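6-aminohexanoate-dimer hydrolase (Bacillus anthracis, PDB 4GB7) probably hydrolyses the amide bond of linear 6-aminohexanoate dimers or related substrates, as a serine hydrolase of the beta-lactamase fold family. Local coordinates at residues 45-50 against 55-60; 112-117 against 305-310; 195-200 against 225-230; 210-215 against 299-304. All coordinates share one frame; numbering follows the deposited sequence. Where two conformers were deposited one is given.

Interaction 1 of 4, residues 45-50 against 55-60; sequences KNWLDD and WSYTHM
The indole of Trp47 meets three residues of 55-60 along the benzo side of the ring: Ser56 and Tyr57 at the edge, the selenium of Met60 obliquely. Near the ring plane, Ser56 OG lies 3.6 Å from Trp47 CE3, while the same hydroxyl donates to Trp47 O at 2.8 Å, the donor tilted 29° from the carbonyl plane. Trp47 CG sits between its own backbone N and carbonyl carbon; with chi1 69°, the benzo edge comes to lie beside the serine hydroxyl.

Each side comes from a type I beta turn. The first, from Asn46 to Asp49, carries the indole; the second begins on Ser56, the last residue of helix 52-56, so the contact joins the loop before this short helix to its C-terminal end and the turn leading out of it. Farther round the edge, Trp47 CZ3 touches Tyr57 CE1 at 3.9 Å. The Met60 side chain, selenomethionine here, bends at chi2 and chi3 and runs at about a right angle to the tryptophan; in the conformer given here its SE is 4.8 Å from the centroid of the six-membered ring, a Met-aromatic contact 43° off the normal. Tyr212 meets Trp47 edge-to-face.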
# COMPACT_ATOMS: atom_id res chain seq x y z
N LYS A 45 4.90 -22.31 2.68
CA LYS A 45 5.35 -22.25 4.06
C LYS A 45 6.35 -21.13 4.27
O LYS A 45 6.23 -20.40 5.27
CB LYS A 45 5.95 -23.60 4.53
CG LYS A 45 5.92 -23.76 6.04
CD LYS A 45 6.48 -25.09 6.58
CE LYS A 45 6.02 -26.33 5.80
NZ LYS A 45 6.74 -26.52 4.50
N ASN A 46 7.26 -20.94 3.31
CA ASN A 46 8.43 -20.12 3.50
C ASN A 46 8.55 -18.80 2.70
O ASN A 46 9.52 -18.09 2.89
CB ASN A 46 9.72 -20.94 3.28
CG ASN A 46 10.01 -21.25 1.80
OD1 ASN A 46 9.39 -20.70 0.88
ND2 ASN A 46 10.97 -22.15 1.58
N TRP A 47 7.56 -18.48 1.86
CA TRP A 47 7.70 -17.40 0.92
C TRP A 47 7.90 -16.05 1.57
O TRP A 47 8.44 -15.15 0.93
CB TRP A 47 6.55 -17.34 -0.05
CG TRP A 47 5.24 -16.94 0.52
CD1 TRP A 47 4.32 -17.74 1.17
CD2 TRP A 47 4.71 -15.60 0.59
NE1 TRP A 47 3.21 -17.00 1.57
CE2 TRP A 47 3.41 -15.70 1.25
CE3 TRP A 47 5.13 -14.38 0.12
CZ2 TRP A 47 2.61 -14.60 1.45
CZ3 TRP A 47 4.30 -13.28 0.32
CH2 TRP A 47 3.08 -13.39 0.99
N LEU A 48 7.46 -15.90 2.82
CA LEU A 48 7.56 -14.68 3.59
C LEU A 48 8.83 -14.54 4.39
O LEU A 48 9.06 -13.52 5.09
CB LEU A 48 6.40 -14.61 4.58
CG LEU A 48 5.07 -14.35 3.94
CD1 LEU A 48 4.02 -14.42 5.05
CD2 LEU A 48 5.04 -13.00 3.22
N ASP A 49 9.67 -15.56 4.32
CA ASP A 49 10.86 -15.61 5.16
C ASP A 49 12.07 -15.27 4.30
O ASP A 49 12.08 -15.58 3.11
CB ASP A 49 11.06 -17.02 5.72
CG ASP A 49 9.99 -17.45 6.66
OD1 ASP A 49 9.40 -16.60 7.38
OD2 ASP A 49 9.75 -18.68 6.68
N ASP A 50 13.08 -14.67 4.93
CA ASP A 50 14.36 -14.51 4.29
C ASP A 50 14.99 -15.91 4.13
O ASP A 50 14.96 -16.70 5.08
CB ASP A 50 15.31 -13.65 5.15
CG ASP A 50 16.57 -13.27 4.40
OD1 ASP A 50 16.48 -12.51 3.40
OD2 ASP A 50 17.67 -13.71 4.83
N TRP A 55 12.83 -13.34 -3.55
CA TRP A 55 12.28 -13.87 -4.79
C TRP A 55 10.79 -13.72 -4.84
O TRP A 55 10.23 -13.25 -5.87
CB TRP A 55 12.65 -15.34 -4.94
CG TRP A 55 12.27 -15.87 -6.27
CD1 TRP A 55 13.02 -15.86 -7.45
CD2 TRP A 55 11.02 -16.50 -6.62
NE1 TRP A 55 12.29 -16.40 -8.49
CE2 TRP A 55 11.09 -16.81 -8.06
CE3 TRP A 55 9.86 -16.82 -5.92
CZ2 TRP A 55 10.06 -17.45 -8.73
CZ3 TRP A 55 8.82 -17.46 -6.62
CH2 TRP A 55 8.93 -17.75 -7.99
N SER A 56 10.10 -14.21 -3.83
CA SER A 56 8.63 -14.17 -3.92
C SER A 56 8.08 -12.75 -4.18
O SER A 56 7.19 -12.56 -5.05
CB SER A 56 8.01 -14.81 -2.69
OG SER A 56 8.27 -14.01 -1.58
N TYR A 57 8.61 -11.74 -3.47
CA TYR A 57 8.14 -10.36 -3.63
C TYR A 57 8.63 -9.64 -4.87
O TYR A 57 8.31 -8.46 -5.06
CB TYR A 57 8.35 -9.51 -2.34
CG TYR A 57 7.04 -9.10 -1.65
CD1 TYR A 57 6.01 -9.98 -1.50
CD2 TYR A 57 6.86 -7.80 -1.17
CE1 TYR A 57 4.83 -9.59 -0.91
CE2 TYR A 57 5.71 -7.40 -0.61
CZ TYR A 57 4.69 -8.30 -0.44
OH TYR A 57 3.50 -7.87 0.14
N THR A 58 9.41 -10.33 -5.71
CA THR A 58 9.77 -9.87 -7.05
C THR A 58 9.21 -10.76 -8.17
O THR A 58 9.48 -10.52 -9.35
CB THR A 58 11.30 -9.73 -7.17
OG1 THR A 58 11.92 -10.95 -6.86
CG2 THR A 58 11.83 -8.62 -6.18
N HIS A 59 8.46 -11.80 -7.79
CA HIS A 59 7.91 -12.78 -8.76
C HIS A 59 6.56 -13.30 -8.34
O HIS A 59 6.27 -14.50 -8.53
CB HIS A 59 8.83 -13.99 -8.88
CG HIS A 59 10.24 -13.65 -9.37
ND1 HIS A 59 11.23 -13.26 -8.54
CD2 HIS A 59 10.80 -13.71 -10.63
CE1 HIS A 59 12.38 -13.08 -9.26
NE2 HIS A 59 12.11 -13.36 -10.53
N MSE A 60 5.71 -12.46 -7.79
CA MSE A 60 4.49 -12.97 -7.16
C MSE A 60 3.59 -13.71 -8.16
O MSE A 60 2.99 -14.77 -7.84
CB MSE A 60 3.72 -11.85 -6.42
CG MSE A 60 4.28 -11.44 -5.05
SE MSE A 60 4.23 -12.82 -3.69
CE MSE A 60 2.35 -12.81 -3.25

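Interaction 2 of 4, residues 112-117 against 305-310; sequences AFVVVH and ATARDM
Ala307 CB makes the closest approach, resting 3.5 Å from Val114 CG2 and 3.8 Å from Ala112 CB. One methyl group thus meets two residues spaced two apart on the strand, and both of these point their CB toward the helix. The valine branch that touches is CG2, set beside its backbone N and opposite the carbonyl carbon, whereas CG1 is anti to the N (chi1 174°). Val114 CG2 also passes 4.4 Å from Arg308 N, the start of the next helical residue.

Backbone bonds hold each partner in its own element. Ala112 and Val114 bond to Phe392 and Val390 in the antiparallel sheet, while Phe113 and Val115 bond to strand 120-126. The side chains of Tyr126 and Phe392 border the contact as well. On the other segment, Thr306 is the N-cap of helix 307-318: its OG1 accepts from Asp309 N at 3.3 Å, with an N-H...acceptor angle of 150°. Met310 N donates to Thr306 O at 3.0 Å.

The start of this helix packs on one face of the sheet, while Phe113 and Val115 on the other face meet helix 402-417, helix-on-sheet packing consistent with the alpha/beta part of the beta-lactamase family fold. Farther out, Arg308 forms salt bridges to Glu124, Glu132 and Glu284. Between the segments, methyl-to-methyl contact of two alanines and a valine lets the backbones come close, Ala112 CA to Ala307 CA 6.6 Å, and leaves dispersion and shape fit as what joins them.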
# COMPACT_ATOMS: atom_id res chain seq x y z
N ALA A 112 14.08 -1.48 -4.80
CA ALA A 112 13.93 -0.31 -5.63
C ALA A 112 13.76 0.94 -4.80
O ALA A 112 13.06 0.93 -3.79
CB ALA A 112 12.73 -0.45 -6.57
N PHE A 113 14.36 2.01 -5.30
CA PHE A 113 14.29 3.29 -4.63
C PHE A 113 14.21 4.35 -5.73
O PHE A 113 15.07 4.42 -6.56
CB PHE A 113 15.46 3.48 -3.69
CG PHE A 113 15.36 4.67 -2.82
CD1 PHE A 113 14.54 4.66 -1.70
CD2 PHE A 113 16.05 5.84 -3.11
CE1 PHE A 113 14.46 5.76 -0.87
CE2 PHE A 113 16.01 6.93 -2.27
CZ PHE A 113 15.17 6.91 -1.17
N VAL A 114 13.11 5.09 -5.75
CA VAL A 114 12.87 6.13 -6.74
C VAL A 114 12.53 7.46 -6.05
O VAL A 114 11.61 7.51 -5.19
CB VAL A 114 11.72 5.73 -7.66
CG1 VAL A 114 11.35 6.86 -8.63
CG2 VAL A 114 12.03 4.41 -8.42
N VAL A 115 13.21 8.51 -6.48
CA VAL A 115 12.99 9.87 -6.00
C VAL A 115 12.62 10.79 -7.18
O VAL A 115 13.34 10.92 -8.16
CB VAL A 115 14.21 10.46 -5.27
CG1 VAL A 115 13.90 11.87 -4.74
CG2 VAL A 115 14.75 9.52 -4.21
N VAL A 116 11.47 11.42 -7.05
CA VAL A 116 10.93 12.36 -8.02
C VAL A 116 10.82 13.72 -7.31
O VAL A 116 10.42 13.78 -6.13
CB VAL A 116 9.56 11.94 -8.52
CG1 VAL A 116 9.03 12.92 -9.59
CG2 VAL A 116 9.62 10.55 -9.14
N HIS A 117 11.20 14.79 -8.00
CA HIS A 117 11.27 16.15 -7.42
C HIS A 117 10.82 17.14 -8.46
O HIS A 117 11.32 17.15 -9.59
CB HIS A 117 12.67 16.49 -6.98
CG HIS A 117 12.79 17.80 -6.29
ND1 HIS A 117 13.77 18.69 -6.59
CD2 HIS A 117 12.00 18.39 -5.29
CE1 HIS A 117 13.62 19.80 -5.80
NE2 HIS A 117 12.54 19.62 -5.02
N ALA A 305 3.35 -3.75 -8.68
CA ALA A 305 3.55 -2.69 -9.68
C ALA A 305 5.03 -2.35 -9.79
O ALA A 305 5.83 -2.73 -8.91
CB ALA A 305 2.76 -1.44 -9.33
N THR A 306 5.41 -1.65 -10.84
CA THR A 306 6.80 -1.19 -10.92
C THR A 306 6.99 0.14 -10.14
O THR A 306 6.03 0.86 -9.82
CB THR A 306 7.29 -0.96 -12.37
OG1 THR A 306 6.68 0.23 -12.88
CG2 THR A 306 7.05 -2.18 -13.27
N ALA A 307 8.23 0.42 -9.77
CA ALA A 307 8.55 1.56 -8.92
C ALA A 307 8.26 2.90 -9.60
O ALA A 307 7.70 3.81 -8.96
CB ALA A 307 10.00 1.52 -8.43
N ARG A 308 8.67 3.03 -10.86
CA ARG A 308 8.38 4.24 -11.59
C ARG A 308 6.88 4.42 -11.77
O ARG A 308 6.42 5.54 -11.75
CB ARG A 308 9.07 4.28 -12.95
CG ARG A 308 10.54 4.58 -12.79
CD ARG A 308 11.23 4.99 -14.11
NE ARG A 308 11.11 3.97 -15.11
CZ ARG A 308 11.95 2.95 -15.32
NH1 ARG A 308 11.69 2.09 -16.29
NH2 ARG A 308 13.06 2.79 -14.60
N ASP A 309 6.15 3.33 -11.96
CA ASP A 309 4.72 3.46 -12.12
C ASP A 309 4.08 3.94 -10.82
O ASP A 309 3.17 4.78 -10.84
CB ASP A 309 4.07 2.16 -12.63
CG ASP A 309 4.30 1.96 -14.15
OD1 ASP A 309 4.69 2.96 -14.82
OD2 ASP A 309 4.02 0.87 -14.69
N MSE A 310 4.52 3.42 -9.70
CA MSE A 310 4.06 3.92 -8.41
C MSE A 310 4.42 5.38 -8.22
O MSE A 310 3.65 6.13 -7.67
CB MSE A 310 4.60 3.13 -7.25
CG MSE A 310 3.98 1.81 -7.10
SE MSE A 310 2.04 1.92 -6.81
CE MSE A 310 1.91 3.60 -5.86

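Interaction 3 of 4, residues 195-200 against 225-230; sequences PTHGYE and DGPMKI
His197 and Asp225 make the direct polar link: His197 ND1 donates to Asp225 OD1 at 2.8 Å, with an N-H...acceptor angle of 152°. The imidazole and carboxylate planes stand nearly perpendicular, 88° apart. The carboxylate oxygen is approached from above its plane, and it lies a little out of the ring plane of the histidine. The other ring nitrogen, NE2, bonds to Glu236, so carboxylates engage both nitrogens, which would probably favour a protonated imidazole.

A water adds an indirect bridge. It accepts from Asp225 N at 3.0 Å and lies 3.1 Å from His197 O, to which it can donate, though other acceptors compete for its protons.

The other contacts with the ring are made by carbon atoms. Gly226 CA lies 3.3 Å from the His197 ring centroid and 3° off its normal, a CH-pi contact almost exactly over the centre. Without a side chain, the glycine can bring its backbone this near. Pro195 CB covers the opposite face, offset toward the rim. Pro227 CD approaches obliquely, 3.7 Å from His197 NE2.

Backbone turns present the histidine. A type I' beta turn runs from Thr196 to Tyr199, and Thr196 OG1 accepts from Gly198 N at 3.2 Å in an ST turn.

Both segments are loops: 195-200 follows strand 191-193 and precedes helix 206-214, while 225-230 leads into helix 230-235. His197 and Pro227 each pack on Gln210 of helix 206-214, and Pro227 also reaches Asp232 and Met233.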
# COMPACT_ATOMS: atom_id res chain seq x y z
N PRO A 195 -10.49 -15.62 14.23
CA PRO A 195 -9.83 -16.81 14.73
C PRO A 195 -8.45 -16.97 14.12
O PRO A 195 -8.17 -16.43 13.06
CB PRO A 195 -10.72 -17.96 14.25
CG PRO A 195 -12.03 -17.35 13.88
CD PRO A 195 -11.76 -15.92 13.53
N THR A 196 -7.57 -17.69 14.80
CA THR A 196 -6.30 -18.07 14.20
C THR A 196 -6.37 -19.35 13.37
O THR A 196 -5.54 -19.56 12.50
CB THR A 196 -5.20 -18.27 15.27
OG1 THR A 196 -5.52 -19.40 16.09
CG2 THR A 196 -5.01 -17.02 16.12
N HIS A 197 -7.35 -20.23 13.63
CA HIS A 197 -7.41 -21.57 12.98
C HIS A 197 -6.11 -22.33 13.16
O HIS A 197 -5.69 -23.10 12.31
CB HIS A 197 -7.80 -21.41 11.51
CG HIS A 197 -9.12 -20.73 11.34
ND1 HIS A 197 -10.28 -21.33 11.68
CD2 HIS A 197 -9.44 -19.45 10.91
CE1 HIS A 197 -11.30 -20.47 11.50
NE2 HIS A 197 -10.80 -19.33 11.00
N GLY A 198 -5.46 -22.08 14.28
CA GLY A 198 -4.27 -22.77 14.63
C GLY A 198 -3.00 -22.34 13.95
O GLY A 198 -1.91 -22.91 14.19
N TYR A 199 -3.09 -21.28 13.17
CA TYR A 199 -1.91 -20.84 12.44
C TYR A 199 -1.24 -19.71 13.16
O TYR A 199 -1.92 -18.83 13.66
CB TYR A 199 -2.27 -20.35 11.04
CG TYR A 199 -1.05 -19.88 10.30
CD1 TYR A 199 -0.32 -20.76 9.52
CD2 TYR A 199 -0.58 -18.56 10.42
CE1 TYR A 199 0.83 -20.36 8.86
CE2 TYR A 199 0.58 -18.14 9.74
CZ TYR A 199 1.27 -19.06 8.97
OH TYR A 199 2.41 -18.68 8.32
N GLU A 200 0.08 -19.74 13.28
CA GLU A 200 0.79 -18.55 13.70
C GLU A 200 2.18 -18.55 13.12
O GLU A 200 2.75 -19.61 12.91
CB GLU A 200 0.78 -18.36 15.22
CG GLU A 200 1.89 -18.99 15.98
CD GLU A 200 1.71 -18.93 17.50
OE1 GLU A 200 1.18 -17.94 18.06
OE2 GLU A 200 2.10 -19.91 18.13
N ASP A 225 -10.03 -25.39 9.20
CA ASP A 225 -11.44 -25.04 9.22
C ASP A 225 -11.61 -23.52 9.08
O ASP A 225 -12.57 -22.92 9.56
CB ASP A 225 -12.07 -25.51 10.56
CG ASP A 225 -11.51 -24.76 11.79
OD1 ASP A 225 -10.40 -24.17 11.74
OD2 ASP A 225 -12.19 -24.78 12.83
N GLY A 226 -10.65 -22.88 8.43
CA GLY A 226 -10.66 -21.46 8.30
C GLY A 226 -11.26 -20.99 6.98
O GLY A 226 -11.86 -21.76 6.22
N PRO A 227 -11.06 -19.70 6.68
CA PRO A 227 -11.67 -19.14 5.47
C PRO A 227 -11.12 -19.76 4.17
O PRO A 227 -9.91 -20.03 4.07
CB PRO A 227 -11.37 -17.64 5.61
CG PRO A 227 -10.08 -17.62 6.37
CD PRO A 227 -10.33 -18.65 7.43
N MSE A 228 -12.01 -19.97 3.19
CA MSE A 228 -11.62 -20.57 1.90
C MSE A 228 -11.48 -19.55 0.78
O MSE A 228 -10.92 -19.85 -0.26
CB MSE A 228 -12.62 -21.67 1.50
CG MSE A 228 -12.75 -22.86 2.50
SE MSE A 228 -11.06 -23.83 2.68
CE MSE A 228 -11.11 -24.79 0.95
N LYS A 229 -11.99 -18.34 1.02
CA LYS A 229 -11.89 -17.22 0.13
C LYS A 229 -11.94 -15.97 1.00
O LYS A 229 -12.36 -16.04 2.14
CB LYS A 229 -13.03 -17.25 -0.87
CG LYS A 229 -14.40 -17.11 -0.27
CD LYS A 229 -15.46 -17.23 -1.35
CE LYS A 229 -16.85 -17.01 -0.80
NZ LYS A 229 -17.84 -16.85 -1.89
N ILE A 230 -11.53 -14.83 0.46
CA ILE A 230 -11.42 -13.59 1.24
C ILE A 230 -12.74 -13.21 1.95
O ILE A 230 -12.74 -12.83 3.12
CB ILE A 230 -10.90 -12.43 0.36
CG1 ILE A 230 -9.44 -12.68 -0.04
CG2 ILE A 230 -11.00 -11.07 1.08
CD1 ILE A 230 -9.01 -11.76 -1.17
O HOH W 1 -7.84 -24.97 11.15

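Interaction 4 of 4, residues 210-215 against 299-304; sequences QLYLAS and ASAGLN
Leu211 carries the helix side of this contact, its CD2 methyl lying 3.1 Å from Ser300 OG and 3.8 Å from Ala301 CB. With CG anti to the backbone N (chi1 176°), the leucine extends from helix 206-214 across to the loop that precedes strand 303-305. The approach to the hydroxyl is tight for a methyl-oxygen pair; that oxygen has its polar partner in Glu255, to which Ser300 OG is hydrogen-bonded. Leu211 also packs on Asn251 and Glu255 of helix 251-265, and on Ile230 and Met233.

At Tyr212 the link passes through a single bound water. The phenol OH of Tyr212 is 4.4 Å from Ala301 CB, and the water lies 2.8 Å from Tyr212 OH. The same water donates to Ala301 O at 3.0 Å, bridging the phenol to the loop backbone.

Farther along, Ala214 N bonds back to Gln210 O at 2.8 Å, a helical bond near the end of the helix. Ser215 OG then donates to Leu211 O at 2.8 Å, with the donor tilted 31° from the carbonyl plane, and bonds to Gln298 as well. This second-shell bond ties the end of the helix to the carbonyl of the residue that makes the main contact.

The loop opposite borders the putative catalytic centre: Ser300 O accepts from Lys143 NZ. Lys143 belongs to an SxxK pattern with Ser140 and Tyr249, consistent with the active-site arrangement of serine beta-lactamase relatives, which places the loop beside the putative site.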
# COMPACT_ATOMS: atom_id res chain seq x y z
N GLN A 210 -4.58 -14.46 8.25
CA GLN A 210 -5.93 -14.86 7.83
C GLN A 210 -6.22 -14.51 6.38
O GLN A 210 -6.85 -15.30 5.65
CB GLN A 210 -7.02 -14.32 8.73
CG GLN A 210 -6.98 -14.91 10.15
CD GLN A 210 -6.91 -16.43 10.18
OE1 GLN A 210 -7.77 -17.09 9.61
NE2 GLN A 210 -5.86 -16.97 10.81
N LEU A 211 -5.74 -13.35 5.94
CA LEU A 211 -5.96 -12.96 4.54
C LEU A 211 -5.21 -13.89 3.64
O LEU A 211 -5.73 -14.33 2.63
CB LEU A 211 -5.49 -11.51 4.33
CG LEU A 211 -5.56 -10.96 2.89
CD1 LEU A 211 -7.02 -10.68 2.56
CD2 LEU A 211 -4.68 -9.71 2.75
N TYR A 212 -3.98 -14.22 4.02
CA TYR A 212 -3.21 -15.15 3.21
C TYR A 212 -3.77 -16.60 3.24
O TYR A 212 -3.79 -17.24 2.21
CB TYR A 212 -1.75 -15.13 3.60
CG TYR A 212 -1.06 -13.77 3.45
CD1 TYR A 212 -1.49 -12.84 2.52
CD2 TYR A 212 0.07 -13.48 4.17
CE1 TYR A 212 -0.85 -11.62 2.37
CE2 TYR A 212 0.69 -12.24 4.06
CZ TYR A 212 0.27 -11.34 3.14
OH TYR A 212 0.91 -10.13 3.03
N LEU A 213 -4.24 -17.09 4.39
CA LEU A 213 -4.90 -18.39 4.46
C LEU A 213 -6.18 -18.38 3.61
O LEU A 213 -6.43 -19.28 2.83
CB LEU A 213 -5.23 -18.75 5.89
CG LEU A 213 -4.01 -19.18 6.73
CD1 LEU A 213 -4.32 -18.96 8.21
CD2 LEU A 213 -3.58 -20.61 6.40
N ALA A 214 -6.96 -17.31 3.73
CA ALA A 214 -8.16 -17.12 2.88
C ALA A 214 -7.88 -17.18 1.38
O ALA A 214 -8.72 -17.66 0.59
CB ALA A 214 -8.86 -15.82 3.23
N SER A 215 -6.69 -16.69 1.00
CA SER A 215 -6.26 -16.63 -0.38
C SER A 215 -5.49 -17.87 -0.81
O SER A 215 -4.99 -17.91 -1.93
CB SER A 215 -5.34 -15.42 -0.58
OG SER A 215 -5.94 -14.23 -0.18
N ALA A 299 -7.45 -6.75 -2.02
CA ALA A 299 -7.45 -5.32 -2.11
C ALA A 299 -6.50 -4.65 -1.10
O ALA A 299 -6.02 -3.53 -1.32
CB ALA A 299 -8.88 -4.78 -1.89
N SER A 300 -6.25 -5.35 0.01
CA SER A 300 -5.55 -4.78 1.15
C SER A 300 -4.07 -4.99 1.03
O SER A 300 -3.33 -4.31 1.70
CB SER A 300 -6.05 -5.40 2.48
OG SER A 300 -5.81 -6.79 2.50
N ALA A 301 -3.65 -5.91 0.17
CA ALA A 301 -2.22 -6.32 0.23
C ALA A 301 -1.62 -6.91 -1.03
O ALA A 301 -0.42 -7.29 -1.05
CB ALA A 301 -2.08 -7.33 1.36
N GLY A 302 -2.42 -7.04 -2.09
CA GLY A 302 -2.01 -7.86 -3.24
C GLY A 302 -1.60 -7.21 -4.55
O GLY A 302 -1.39 -7.90 -5.56
N LEU A 303 -1.50 -5.88 -4.57
CA LEU A 303 -1.13 -5.15 -5.80
C LEU A 303 0.36 -5.20 -5.97
O LEU A 303 1.09 -4.99 -5.01
CB LEU A 303 -1.63 -3.72 -5.77
CG LEU A 303 -1.51 -2.90 -7.06
CD1 LEU A 303 -2.26 -3.52 -8.25
CD2 LEU A 303 -1.99 -1.49 -6.78
N ASN A 304 0.79 -5.50 -7.17
CA ASN A 304 2.19 -5.62 -7.62
C ASN A 304 2.36 -4.64 -8.78
O ASN A 304 1.57 -4.66 -9.75
CB ASN A 304 2.49 -7.01 -8.11
CG ASN A 304 2.59 -8.04 -6.99
OD1 ASN A 304 3.70 -8.53 -6.68
ND2 ASN A 304 1.47 -8.33 -6.33
O HOH W 2 1.34 -9.32 0.39

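How the interactions relate
Interactions 1, 4 and 3 form a continuous series of touching contacts. Interaction 1 meets interaction 4 where Tyr57 OH lies 4.1 Å from Ala301 O, and by packing of Met60 CB, in the conformer given, at 3.3 Å from Asn304 OD1; their centres are 14 Å apart. Interaction 4 reaches interaction 3 by a probable hydrogen bond from Gln210 NE2 to Thr196 O, 3.1 Å, with centres 13 Å apart. Interaction 2 lies across the chain's centre from 3 and 4, joined to 4 by sequence where strand 303-305 runs into helix 307-318. Interaction 4 is tied to the putative SxxK site through Ser300, while Tyr57 of interaction 1 lies near that site without touching it.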